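Long-range contacts in thiosulfate sulfurtransferase (Pseudomonas aeruginosa, PDB 1YT8), which probably transfers sulfur from thiosulfate to cyanide, as a sulfurtransferase built of repeated rhodanese-like domains: residues A296-G301 and F360-A365; Y284-R289 and A323-V328; G171-L176 and G332-M337; A262-L267 and W347-L352. All coordinates share one frame; numbering follows the deposited sequence.

Contact 1. Residues A296-G301 and F360-A365; sequences AGHLPG and FSERGA
H298 and E362 meet as an isolated antiparallel, hydrogen-bonded pair where two loops cross. H298 N donates to E362 O over 2.7 Å and lies in the carbonyl plane, while E362 N returns a 2.9 Å bond to H298 O. The same E362 O also sits over the centre of the imidazole face, because chi1 of H298 (56°) places CG between the backbone N and the carbonyl carbon and folds the ring back over the bridge. At the ring edge, NE2 makes a weak 3.3 Å bond to G364 O, and CE1 lies 2.9 Å from E362 OE2. With CG anti to the backbone N (chi1 -164°), the glutamate chain runs out extended past the imidazole, its carboxylate steeply turned against the ring plane. One water joins NE2, E362 OE2 and A365 O; two others, donating to the carboxylate, make weak bonds with G301 N. On the inner side, L299 CD1 lies over the face of the F360 ring in a CH-pi contact, 3.7 Å from its centroid and 11° off the normal. R363 NH1 gives A296 O a weak bond.

Further out, Y294 stacks on H298, and V328 backs both L299 and F360. The run H298-L299-P300-G301 matches the H-x-P-G signature of rhodanese domains. Paired backbone bonds and the L299-F360 packing thus join the loops on the side of V328, while the partly exposed carboxylate of E362 is met by waters.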
loop_
_atom_site.group_PDB
_atom_site.type_symbol
_atom_site.label_atom_id
_atom_site.label_comp_id
_atom_site.label_asym_id
_atom_site.label_seq_id
_atom_site.Cartn_x
_atom_site.Cartn_y
_atom_site.Cartn_z
ATOM N N ALA A 296 -6.726 16.034 -11.471
ATOM C CA ALA A 296 -6.892 17.290 -12.198
ATOM C C ALA A 296 -6.140 17.222 -13.526
ATOM O O ALA A 296 -6.502 17.894 -14.493
ATOM C CB ALA A 296 -6.372 18.453 -11.361
ATOM N N GLY A 297 -5.094 16.402 -13.564
ATOM C CA GLY A 297 -4.298 16.250 -14.768
ATOM C C GLY A 297 -3.010 15.501 -14.480
ATOM O O GLY A 297 -2.263 15.875 -13.577
ATOM N N HIS A 298 -2.743 14.447 -15.246
ATOM C CA HIS A 298 -1.540 13.647 -15.045
ATOM C C HIS A 298 -1.013 13.063 -16.348
ATOM O O HIS A 298 -1.719 13.041 -17.358
ATOM C CB HIS A 298 -1.830 12.522 -14.046
ATOM C CG HIS A 298 -2.973 11.637 -14.441
ATOM N ND1 HIS A 298 -2.847 10.619 -15.362
ATOM C CD2 HIS A 298 -4.263 11.613 -14.030
ATOM C CE1 HIS A 298 -4.009 10.005 -15.501
ATOM N NE2 HIS A 298 -4.885 10.590 -14.704
ATOM N N LEU A 299 0.231 12.591 -16.320
ATOM C CA LEU A 299 0.849 12.012 -17.506
ATOM C C LEU A 299 0.218 10.686 -17.887
ATOM O O LEU A 299 -0.067 9.854 -17.028
ATOM C CB LEU A 299 2.350 11.794 -17.291
ATOM C CG LEU A 299 3.302 12.930 -17.667
ATOM C CD1 LEU A 299 3.060 14.142 -16.784
ATOM C CD2 LEU A 299 4.730 12.443 -17.521
ATOM N N PRO A 300 -0.011 10.471 -19.190
ATOM C CA PRO A 300 -0.612 9.209 -19.624
ATOM C C PRO A 300 0.278 8.050 -19.190
ATOM O O PRO A 300 1.503 8.121 -19.315
ATOM C CB PRO A 300 -0.663 9.355 -21.143
ATOM C CG PRO A 300 -0.844 10.835 -21.327
ATOM C CD PRO A 300 0.137 11.401 -20.324
ATOM N N GLY A 301 -0.335 6.995 -18.665
ATOM C CA GLY A 301 0.432 5.838 -18.241
ATOM C C GLY A 301 0.948 5.900 -16.817
ATOM O O GLY A 301 1.488 4.915 -16.315
ATOM N N PHE A 360 0.607 17.040 -18.584
ATOM C CA PHE A 360 -0.362 16.504 -17.631
ATOM C C PHE A 360 -1.726 16.569 -18.311
ATOM O O PHE A 360 -2.637 17.257 -17.851
ATOM C CB PHE A 360 -0.351 17.352 -16.356
ATOM C CG PHE A 360 0.950 17.296 -15.603
ATOM C CD1 PHE A 360 1.113 16.422 -14.532
ATOM C CD2 PHE A 360 2.027 18.094 -15.983
ATOM C CE1 PHE A 360 2.327 16.345 -13.851
ATOM C CE2 PHE A 360 3.245 18.021 -15.308
ATOM C CZ PHE A 360 3.394 17.145 -14.241
ATOM N N SER A 361 -1.847 15.831 -19.411
ATOM C CA SER A 361 -3.057 15.812 -20.223
ATOM C C SER A 361 -4.181 14.863 -19.808
ATOM O O SER A 361 -5.356 15.176 -20.001
ATOM C CB SER A 361 -2.669 15.529 -21.676
ATOM O OG SER A 361 -1.866 14.361 -21.769
ATOM N N GLU A 362 -3.828 13.711 -19.249
ATOM C CA GLU A 362 -4.827 12.727 -18.839
ATOM C C GLU A 362 -5.519 13.150 -17.542
ATOM O O GLU A 362 -4.864 13.553 -16.583
ATOM C CB GLU A 362 -4.153 11.361 -18.678
ATOM C CG GLU A 362 -5.104 10.183 -18.636
ATOM C CD GLU A 362 -4.367 8.856 -18.658
ATOM O OE1 GLU A 362 -3.687 8.573 -19.667
ATOM O OE2 GLU A 362 -4.461 8.100 -17.668
ATOM N N ARG A 363 -6.844 13.044 -17.509
ATOM C CA ARG A 363 -7.599 13.463 -16.335
ATOM C C ARG A 363 -8.471 12.379 -15.715
ATOM O O ARG A 363 -8.865 11.422 -16.379
ATOM C CB ARG A 363 -8.456 14.677 -16.701
ATOM C CG ARG A 363 -7.681 15.691 -17.527
ATOM C CD ARG A 363 -8.428 16.992 -17.750
ATOM N NE ARG A 363 -7.704 17.849 -18.690
ATOM C CZ ARG A 363 -6.465 18.295 -18.504
ATOM N NH1 ARG A 363 -5.794 17.975 -17.404
ATOM N NH2 ARG A 363 -5.886 19.054 -19.425
ATOM N N GLY A 364 -8.766 12.542 -14.430
ATOM C CA GLY A 364 -9.593 11.575 -13.732
ATOM C C GLY A 364 -8.798 10.585 -12.904
ATOM O O GLY A 364 -7.570 10.659 -12.825
ATOM N N ALA A 365 -9.508 9.651 -12.283
ATOM C CA ALA A 365 -8.883 8.635 -11.449
ATOM C C ALA A 365 -8.077 7.649 -12.288
ATOM O O ALA A 365 -8.325 7.483 -13.484
ATOM C CB ALA A 365 -9.947 7.894 -10.657
HETATM O O HOH W 1 -6.927 8.491 -15.772
HETATM O O HOH W 2 -2.444 6.416 -16.344
HETATM O O HOH W 3 -3.055 6.121 -19.712
#

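Contact 2. Residues Y284-R289 and A323-V328; sequences YLLDVR and ARLVLV
Y284 and L325 open a parallel pairing that continues through L285 with V326, L286 with L327 and D287 with V328, the strand axes 23° apart. Backbone hydrogen bonds come first: Y284 N to R324 O, V326 N to Y284 O, L286 N to V326 O and V328 N to L286 O, all between 2.8 and 2.9 Å. A fifth, from V288 N to V328 O, is longer at 3.1 Å and carries the pairing just past the end of strand 283-287.

Apolar contacts divide between the two faces of the sheet. On one, L286 CB touches L327 CD2 at 3.9 Å, and L325 CD1 approaches the edge of the Y284 ring. A323 CB comes within 3.4 Å of Y284 CE2, while the phenol hydroxyl bonds to the backbone O of R58 and N of V320; helix 334-344 packs against both L325 and L327. On the other face, L285 CD1 touches both V326 CG1 and V328 CG2, 3.8 Å from each, with L272 of helix 269-277 beyond.

Between D287 and R289, at the C-terminal end, the chemistry turns ionic. R289 grips D287 side-on: NE reaches the syn lone pair of OD1 at 2.9 Å, in the guanidinium plane, and NH2 meets OD2 at 2.8 Å. OD1 also accepts from R289 N, closing an Asx turn. R289 further binds G297 O. The buried carboxylate is probably ionised, its charge met by a guanidinium shared with D330, while the Asx turn ties the same aspartate to the R289 backbone.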
loop_
_atom_site.group_PDB
_atom_site.type_symbol
_atom_site.label_atom_id
_atom_site.label_comp_id
_atom_site.label_asym_id
_atom_site.label_seq_id
_atom_site.Cartn_x
_atom_site.Cartn_y
_atom_site.Cartn_z
ATOM N N TYR A 284 8.111 1.511 -13.689
ATOM C CA TYR A 284 6.886 2.047 -13.103
ATOM C C TYR A 284 6.904 3.572 -13.207
ATOM O O TYR A 284 7.830 4.212 -12.717
ATOM C CB TYR A 284 6.791 1.679 -11.615
ATOM C CG TYR A 284 6.757 0.202 -11.284
ATOM C CD1 TYR A 284 5.599 -0.555 -11.478
ATOM C CD2 TYR A 284 7.866 -0.427 -10.717
ATOM C CE1 TYR A 284 5.547 -1.904 -11.108
ATOM C CE2 TYR A 284 7.824 -1.772 -10.345
ATOM C CZ TYR A 284 6.663 -2.501 -10.543
ATOM O OH TYR A 284 6.626 -3.822 -10.178
ATOM N N LEU A 285 5.885 4.149 -13.838
ATOM C CA LEU A 285 5.776 5.603 -13.967
ATOM C C LEU A 285 4.819 6.044 -12.859
ATOM O O LEU A 285 3.620 5.773 -12.930
ATOM C CB LEU A 285 5.204 5.971 -15.339
ATOM C CG LEU A 285 5.035 7.464 -15.638
ATOM C CD1 LEU A 285 6.386 8.177 -15.520
ATOM C CD2 LEU A 285 4.459 7.634 -17.036
ATOM N N LEU A 286 5.350 6.732 -11.852
ATOM C CA LEU A 286 4.557 7.140 -10.688
ATOM C C LEU A 286 4.477 8.642 -10.384
ATOM O O LEU A 286 5.490 9.331 -10.358
ATOM C CB LEU A 286 5.106 6.416 -9.462
ATOM C CG LEU A 286 5.418 4.930 -9.673
ATOM C CD1 LEU A 286 6.194 4.403 -8.477
ATOM C CD2 LEU A 286 4.131 4.149 -9.874
ATOM N N ASP A 287 3.258 9.119 -10.124
ATOM C CA ASP A 287 2.976 10.527 -9.806
ATOM C C ASP A 287 2.884 10.662 -8.277
ATOM O O ASP A 287 1.954 10.136 -7.663
ATOM C CB ASP A 287 1.637 10.929 -10.442
ATOM C CG ASP A 287 1.381 12.431 -10.402
ATOM O OD1 ASP A 287 1.594 13.063 -9.345
ATOM O OD2 ASP A 287 0.938 12.980 -11.437
ATOM N N VAL A 288 3.834 11.374 -7.672
ATOM C CA VAL A 288 3.867 11.529 -6.214
ATOM C C VAL A 288 3.106 12.715 -5.607
ATOM O O VAL A 288 3.206 12.975 -4.400
ATOM C CB VAL A 288 5.330 11.576 -5.706
ATOM C CG1 VAL A 288 6.049 10.277 -6.065
ATOM C CG2 VAL A 288 6.066 12.776 -6.301
ATOM N N ARG A 289 2.344 13.431 -6.426
ATOM C CA ARG A 289 1.575 14.573 -5.935
ATOM C C ARG A 289 0.316 14.083 -5.214
ATOM O O ARG A 289 0.095 12.877 -5.092
ATOM C CB ARG A 289 1.186 15.480 -7.106
ATOM C CG ARG A 289 2.367 15.964 -7.935
ATOM C CD ARG A 289 1.877 16.690 -9.176
ATOM N NE ARG A 289 1.070 15.802 -10.008
ATOM C CZ ARG A 289 0.165 16.214 -10.886
ATOM N NH1 ARG A 289 -0.054 17.513 -11.056
ATOM N NH2 ARG A 289 -0.533 15.325 -11.580
ATOM N N ALA A 323 13.175 -3.711 -10.045
ATOM C CA ALA A 323 12.545 -2.907 -11.094
ATOM C C ALA A 323 13.062 -1.474 -11.087
ATOM O O ALA A 323 13.847 -1.088 -10.223
ATOM C CB ALA A 323 11.028 -2.905 -10.927
ATOM N N ARG A 324 12.567 -0.697 -12.045
ATOM C CA ARG A 324 12.949 0.693 -12.267
ATOM C C ARG A 324 11.760 1.620 -11.992
ATOM O O ARG A 324 10.646 1.323 -12.409
ATOM C CB ARG A 324 13.372 0.811 -13.735
ATOM C CG ARG A 324 14.476 1.760 -14.037
ATOM C CD ARG A 324 15.260 1.294 -15.269
ATOM N NE ARG A 324 14.443 0.979 -16.447
ATOM C CZ ARG A 324 14.964 0.705 -17.644
ATOM N NH1 ARG A 324 16.281 0.711 -17.800
ATOM N NH2 ARG A 324 14.187 0.432 -18.686
ATOM N N LEU A 325 11.998 2.738 -11.303
ATOM C CA LEU A 325 10.937 3.704 -10.995
ATOM C C LEU A 325 11.217 5.098 -11.570
ATOM O O LEU A 325 12.341 5.584 -11.512
ATOM C CB LEU A 325 10.752 3.844 -9.479
ATOM C CG LEU A 325 9.998 2.777 -8.681
ATOM C CD1 LEU A 325 10.630 1.418 -8.862
ATOM C CD2 LEU A 325 10.003 3.178 -7.215
ATOM N N VAL A 326 10.188 5.735 -12.122
ATOM C CA VAL A 326 10.314 7.087 -12.671
ATOM C C VAL A 326 9.260 7.942 -11.963
ATOM O O VAL A 326 8.066 7.671 -12.061
ATOM C CB VAL A 326 10.057 7.116 -14.188
ATOM C CG1 VAL A 326 10.122 8.549 -14.697
ATOM C CG2 VAL A 326 11.087 6.261 -14.902
ATOM N N LEU A 327 9.702 8.974 -11.251
ATOM C CA LEU A 327 8.771 9.805 -10.495
ATOM C C LEU A 327 8.396 11.140 -11.124
ATOM O O LEU A 327 9.247 11.860 -11.658
ATOM C CB LEU A 327 9.320 10.037 -9.084
ATOM C CG LEU A 327 9.710 8.786 -8.293
ATOM C CD1 LEU A 327 9.951 9.172 -6.834
ATOM C CD2 LEU A 327 8.603 7.727 -8.389
ATOM N N VAL A 328 7.108 11.462 -11.019
ATOM C CA VAL A 328 6.546 12.689 -11.571
ATOM C C VAL A 328 5.997 13.669 -10.532
ATOM O O VAL A 328 5.336 13.273 -9.576
ATOM C CB VAL A 328 5.373 12.364 -12.536
ATOM C CG1 VAL A 328 4.782 13.653 -13.112
ATOM C CG2 VAL A 328 5.850 11.443 -13.650
#

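Contact 3. Residues G171-L176 and G332-M337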
loop_
_atom_site.group_PDB
_atom_site.type_symbol
_atom_site.label_atom_id
_atom_site.label_comp_id
_atom_site.label_asym_id
_atom_site.label_seq_id
_atom_site.Cartn_x
_atom_site.Cartn_y
_atom_site.Cartn_z
ATOM N N GLY A 171 3.880 12.946 4.037
ATOM C CA GLY A 171 5.312 12.792 3.832
ATOM C C GLY A 171 6.066 13.565 2.763
ATOM O O GLY A 171 6.989 14.319 3.079
ATOM N N ALA A 172 5.701 13.373 1.500
ATOM C CA ALA A 172 6.403 14.051 0.414
ATOM C C ALA A 172 6.185 15.561 0.371
ATOM O O ALA A 172 6.971 16.281 -0.238
ATOM C CB ALA A 172 6.018 13.432 -0.924
ATOM N N GLU A 173 5.130 16.037 1.024
ATOM C CA GLU A 173 4.813 17.461 1.046
ATOM C C GLU A 173 5.640 18.256 2.063
ATOM O O GLU A 173 5.726 19.478 1.977
ATOM C CB GLU A 173 3.326 17.669 1.371
ATOM C CG GLU A 173 2.328 16.954 0.458
ATOM C CD GLU A 173 2.307 17.501 -0.963
ATOM O OE1 GLU A 173 2.614 18.698 -1.151
ATOM O OE2 GLU A 173 1.962 16.737 -1.890
ATOM N N LEU A 174 6.251 17.569 3.023
ATOM C CA LEU A 174 7.021 18.240 4.070
ATOM C C LEU A 174 8.044 19.283 3.622
ATOM O O LEU A 174 7.965 20.443 4.030
ATOM C CB LEU A 174 7.692 17.193 4.969
ATOM C CG LEU A 174 6.703 16.415 5.854
ATOM C CD1 LEU A 174 7.400 15.220 6.472
ATOM C CD2 LEU A 174 6.147 17.333 6.945
ATOM N N VAL A 175 9.000 18.890 2.789
ATOM C CA VAL A 175 10.016 19.832 2.332
ATOM C C VAL A 175 9.410 20.955 1.491
ATOM O O VAL A 175 9.888 22.091 1.512
ATOM C CB VAL A 175 11.111 19.097 1.525
ATOM C CG1 VAL A 175 12.129 20.088 0.976
ATOM C CG2 VAL A 175 11.805 18.085 2.429
ATOM N N LEU A 176 8.339 20.643 0.769
ATOM C CA LEU A 176 7.678 21.630 -0.080
ATOM C C LEU A 176 6.837 22.670 0.668
ATOM O O LEU A 176 6.813 23.839 0.285
ATOM C CB LEU A 176 6.779 20.925 -1.101
ATOM C CG LEU A 176 5.974 21.797 -2.080
ATOM C CD1 LEU A 176 6.914 22.501 -3.050
ATOM C CD2 LEU A 176 4.994 20.924 -2.856
ATOM N N GLY A 332 9.267 20.217 -8.426
ATOM C CA GLY A 332 10.705 20.082 -8.263
ATOM C C GLY A 332 11.164 19.699 -6.864
ATOM O O GLY A 332 12.357 19.745 -6.571
ATOM N N VAL A 333 10.230 19.316 -5.997
ATOM C CA VAL A 333 10.577 18.928 -4.632
ATOM C C VAL A 333 10.121 17.514 -4.269
ATOM O O VAL A 333 10.926 16.677 -3.867
ATOM C CB VAL A 333 9.952 19.893 -3.591
ATOM C CG1 VAL A 333 10.241 19.392 -2.173
ATOM C CG2 VAL A 333 10.514 21.299 -3.768
ATOM N N ARG A 334 8.827 17.262 -4.410
ATOM C CA ARG A 334 8.237 15.975 -4.048
ATOM C C ARG A 334 8.854 14.738 -4.685
ATOM O O ARG A 334 9.173 13.774 -3.986
ATOM C CB ARG A 334 6.732 16.024 -4.306
ATOM C CG ARG A 334 6.034 17.020 -3.390
ATOM C CD ARG A 334 4.543 17.093 -3.636
ATOM N NE ARG A 334 4.233 17.781 -4.885
ATOM C CZ ARG A 334 3.013 18.174 -5.234
ATOM N NH1 ARG A 334 1.983 17.946 -4.429
ATOM N NH2 ARG A 334 2.826 18.805 -6.386
ATOM N N ALA A 335 9.020 14.758 -6.002
ATOM C CA ALA A 335 9.616 13.623 -6.693
ATOM C C ALA A 335 11.079 13.453 -6.270
ATOM O O ALA A 335 11.525 12.340 -6.009
ATOM C CB ALA A 335 9.512 13.816 -8.207
ATOM N N ASN A 336 11.824 14.555 -6.190
ATOM C CA ASN A 336 13.226 14.476 -5.786
ATOM C C ASN A 336 13.391 13.877 -4.392
ATOM O O ASN A 336 14.245 13.012 -4.187
ATOM C CB ASN A 336 13.899 15.861 -5.808
ATOM C CG ASN A 336 14.305 16.298 -7.208
ATOM O OD1 ASN A 336 14.824 15.504 -7.998
ATOM N ND2 ASN A 336 14.091 17.576 -7.511
HETATM N N MSE A 337 12.589 14.339 -3.436
HETATM C CA MSE A 337 12.684 13.827 -2.072
HETATM C C MSE A 337 12.281 12.356 -1.991
HETATM O O MSE A 337 12.980 11.550 -1.380
HETATM C CB MSE A 337 11.823 14.652 -1.109
HETATM C CG MSE A 337 12.354 16.050 -0.787
HETATM SE SE MSE A 337 14.233 16.164 -0.276
HETATM C CE MSE A 337 14.221 15.026 1.305
#
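R334 lies along A172, E173 and L176, and each part of its chain meets something different. CB is 4.1 Å from A172 O, and CG comes closer to that same carbonyl, at 3.4 Å. CD rests 3.1 Å from E173 OE2. There the chain bends (chi3 -73°), bringing NE beneath L176 CD2, which sits 3.8 Å above the guanidinium plane toward its rim. NH1 then donates to E173 OE2 in a 2.8 Å salt bridge that is nearly straight (166°), lies in the guanidinium plane and uses the syn lone pair. The carboxylate and guanidinium planes are 82° apart and only OE2 takes this bond; OE1 pairs with R177 NE. R334 NE pairs with D331, NH2 with D330, and NH1 also with E293.

Beside the arginine the contact is apolar: V333 CG1 meets V175 CG1 at 3.7 Å, and V333 CG2 lies against L176 CD1. CG of M337, a selenomethionine, lies 3.8 Å from V175 CG2.

The segments belong to two different rhodanese-like units, so this interdomain contact joins segment 171-176 to the N-terminal end of helix 334-344. Helix 197-208 closes in beside V175 and M337, helix 245-262 touches V333, and strand 348-352 lies behind A335.

Contact 4. Residues A262-L267 and W347-L352; sequences AGVERL and WQVAVL
E265, R266 and L267 pair in parallel with A350, V351 and L352, the short strands inclined at 42° and joined by bonds from E265 N to V349 O (2.9 Å), V351 N to E265 O (3.0 Å) and L267 N to V351 O (3.2 Å).

Among the side chains, R266 and V351 lie side by side, pointing the same way. Bends at chi2 and chi3 (-55° and -56°) fold the arginine back until one guanidinium face rests on V351 CB, 3.3 Å from the plane and offset toward the rim. Its nitrogens are then turned to D353, by a salt bridge from NH2, and to N336, by a bond from NH1. V264 CG1 flanks the same valine, 3.7 Å from V351 CG2. On the other face, L267 CG packs on A350 CB at 3.8 Å. Beside them, Q348 NE2 donates to E265 OE2 at 3.0 Å through the syn lone pair, while Q348 OE1 accepts from R281. A water spans G263 O and V349 N beside the start of the pairing.

Strand 265-267 forms one outer edge of the five-stranded parallel sheet, with strand 324-328 on the far side of 348-352. W275 of helix 269-277 packs over E265, L267 and A350; A339 of helix 334-344 touches V264, V349 and V351 from the opposite face.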
loop_
_atom_site.group_PDB
_atom_site.type_symbol
_atom_site.label_atom_id
_atom_site.label_comp_id
_atom_site.label_asym_id
_atom_site.label_seq_id
_atom_site.Cartn_x
_atom_site.Cartn_y
_atom_site.Cartn_z
ATOM N N ALA A 262 21.858 11.144 -3.286
ATOM C CA ALA A 262 21.433 9.751 -3.161
ATOM C C ALA A 262 21.626 8.923 -4.431
ATOM O O ALA A 262 21.380 7.714 -4.435
ATOM C CB ALA A 262 19.979 9.697 -2.725
ATOM N N GLY A 263 22.055 9.570 -5.510
ATOM C CA GLY A 263 22.281 8.849 -6.751
ATOM C C GLY A 263 21.058 8.719 -7.637
ATOM O O GLY A 263 21.019 7.870 -8.530
ATOM N N VAL A 264 20.051 9.549 -7.390
ATOM C CA VAL A 264 18.838 9.521 -8.193
ATOM C C VAL A 264 19.190 9.900 -9.631
ATOM O O VAL A 264 19.911 10.871 -9.864
ATOM C CB VAL A 264 17.791 10.512 -7.641
ATOM C CG1 VAL A 264 16.589 10.587 -8.578
ATOM C CG2 VAL A 264 17.354 10.073 -6.246
ATOM N N GLU A 265 18.695 9.127 -10.589
ATOM C CA GLU A 265 18.969 9.399 -11.995
ATOM C C GLU A 265 18.006 10.447 -12.543
ATOM O O GLU A 265 16.964 10.718 -11.943
ATOM C CB GLU A 265 18.856 8.107 -12.813
ATOM C CG GLU A 265 19.923 7.075 -12.481
ATOM C CD GLU A 265 19.794 5.808 -13.313
ATOM O OE1 GLU A 265 19.703 5.920 -14.554
ATOM O OE2 GLU A 265 19.793 4.705 -12.727
ATOM N N ARG A 266 18.366 11.045 -13.676
ATOM C CA ARG A 266 17.524 12.056 -14.312
ATOM C C ARG A 266 17.067 11.533 -15.674
ATOM O O ARG A 266 17.777 10.761 -16.317
ATOM C CB ARG A 266 18.301 13.364 -14.527
ATOM C CG ARG A 266 19.214 13.795 -13.378
ATOM C CD ARG A 266 18.480 13.897 -12.045
ATOM N NE ARG A 266 17.320 14.786 -12.083
ATOM C CZ ARG A 266 16.530 15.017 -11.038
ATOM N NH1 ARG A 266 16.780 14.425 -9.879
ATOM N NH2 ARG A 266 15.493 15.834 -11.145
ATOM N N LEU A 267 15.887 11.962 -16.110
ATOM C CA LEU A 267 15.343 11.557 -17.405
ATOM C C LEU A 267 14.420 12.626 -17.958
ATOM O O LEU A 267 13.833 13.396 -17.201
ATOM C CB LEU A 267 14.509 10.278 -17.286
ATOM C CG LEU A 267 15.119 8.911 -17.003
ATOM C CD1 LEU A 267 13.990 7.892 -16.966
ATOM C CD2 LEU A 267 16.132 8.540 -18.077
ATOM N N TRP A 347 16.473 1.067 -4.635
ATOM C CA TRP A 347 15.796 1.096 -5.926
ATOM C C TRP A 347 16.523 1.918 -6.980
ATOM O O TRP A 347 17.178 2.916 -6.663
ATOM C CB TRP A 347 14.382 1.675 -5.794
ATOM C CG TRP A 347 13.433 0.835 -5.006
ATOM C CD1 TRP A 347 13.150 0.938 -3.671
ATOM C CD2 TRP A 347 12.660 -0.262 -5.499
ATOM N NE1 TRP A 347 12.247 -0.031 -3.303
ATOM C CE2 TRP A 347 11.931 -0.784 -4.405
ATOM C CE3 TRP A 347 12.516 -0.861 -6.761
ATOM C CZ2 TRP A 347 11.068 -1.878 -4.534
ATOM C CZ3 TRP A 347 11.658 -1.949 -6.888
ATOM C CH2 TRP A 347 10.944 -2.446 -5.778
ATOM N N GLN A 348 16.417 1.483 -8.233
ATOM C CA GLN A 348 16.977 2.252 -9.332
ATOM C C GLN A 348 15.815 3.199 -9.588
ATOM O O GLN A 348 14.713 2.770 -9.947
ATOM C CB GLN A 348 17.235 1.383 -10.564
ATOM C CG GLN A 348 17.472 2.205 -11.828
ATOM C CD GLN A 348 18.032 1.386 -12.973
ATOM O OE1 GLN A 348 17.722 0.202 -13.119
ATOM N NE2 GLN A 348 18.852 2.020 -13.804
ATOM N N VAL A 349 16.050 4.485 -9.384
ATOM C CA VAL A 349 14.987 5.458 -9.545
ATOM C C VAL A 349 15.448 6.724 -10.249
ATOM O O VAL A 349 16.583 7.179 -10.080
ATOM C CB VAL A 349 14.396 5.823 -8.159
ATOM C CG1 VAL A 349 15.493 6.355 -7.254
ATOM C CG2 VAL A 349 13.272 6.846 -8.311
ATOM N N ALA A 350 14.548 7.287 -11.043
ATOM C CA ALA A 350 14.827 8.507 -11.780
ATOM C C ALA A 350 13.683 9.493 -11.585
ATOM O O ALA A 350 12.555 9.097 -11.295
ATOM C CB ALA A 350 14.983 8.189 -13.262
ATOM N N VAL A 351 13.989 10.779 -11.725
ATOM C CA VAL A 351 12.983 11.828 -11.627
ATOM C C VAL A 351 12.846 12.377 -13.049
ATOM O O VAL A 351 13.850 12.615 -13.726
ATOM C CB VAL A 351 13.424 12.954 -10.670
ATOM C CG1 VAL A 351 12.473 14.137 -10.780
ATOM C CG2 VAL A 351 13.442 12.431 -9.235
ATOM N N LEU A 352 11.611 12.561 -13.501
ATOM C CA LEU A 352 11.350 13.055 -14.850
ATOM C C LEU A 352 11.447 14.579 -14.934
ATOM O O LEU A 352 10.634 15.294 -14.342
ATOM C CB LEU A 352 9.964 12.582 -15.303
ATOM C CG LEU A 352 9.616 12.657 -16.790
ATOM C CD1 LEU A 352 10.715 12.006 -17.617
ATOM C CD2 LEU A 352 8.280 11.961 -17.028
HETATM O O HOH W 4 19.135 5.189 -8.837
#

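How the contacts relate
Contacts 2 and 4 build one parallel sheet: the former joins two inner strands and is wholly buried, the latter adds an outer strand whose polar side chains are partly exposed. They share an interface, since L325 O and L327 N bond to the backbone of A350. Contact 1 ties two loops beside this sheet, with waters round the E362 carboxylate in addition to the L299-F360 packing; L299 reaches L352 of contact 4, and F360 packs on V328 of contact 2. Contact 3 alone crosses between rhodanese-like units. Buried like contact 2, it relies on side chains, whereas the sheet contacts rely chiefly on backbone. R289 and R334 lie close together where contacts 2 and 3 touch, among several acidic residues.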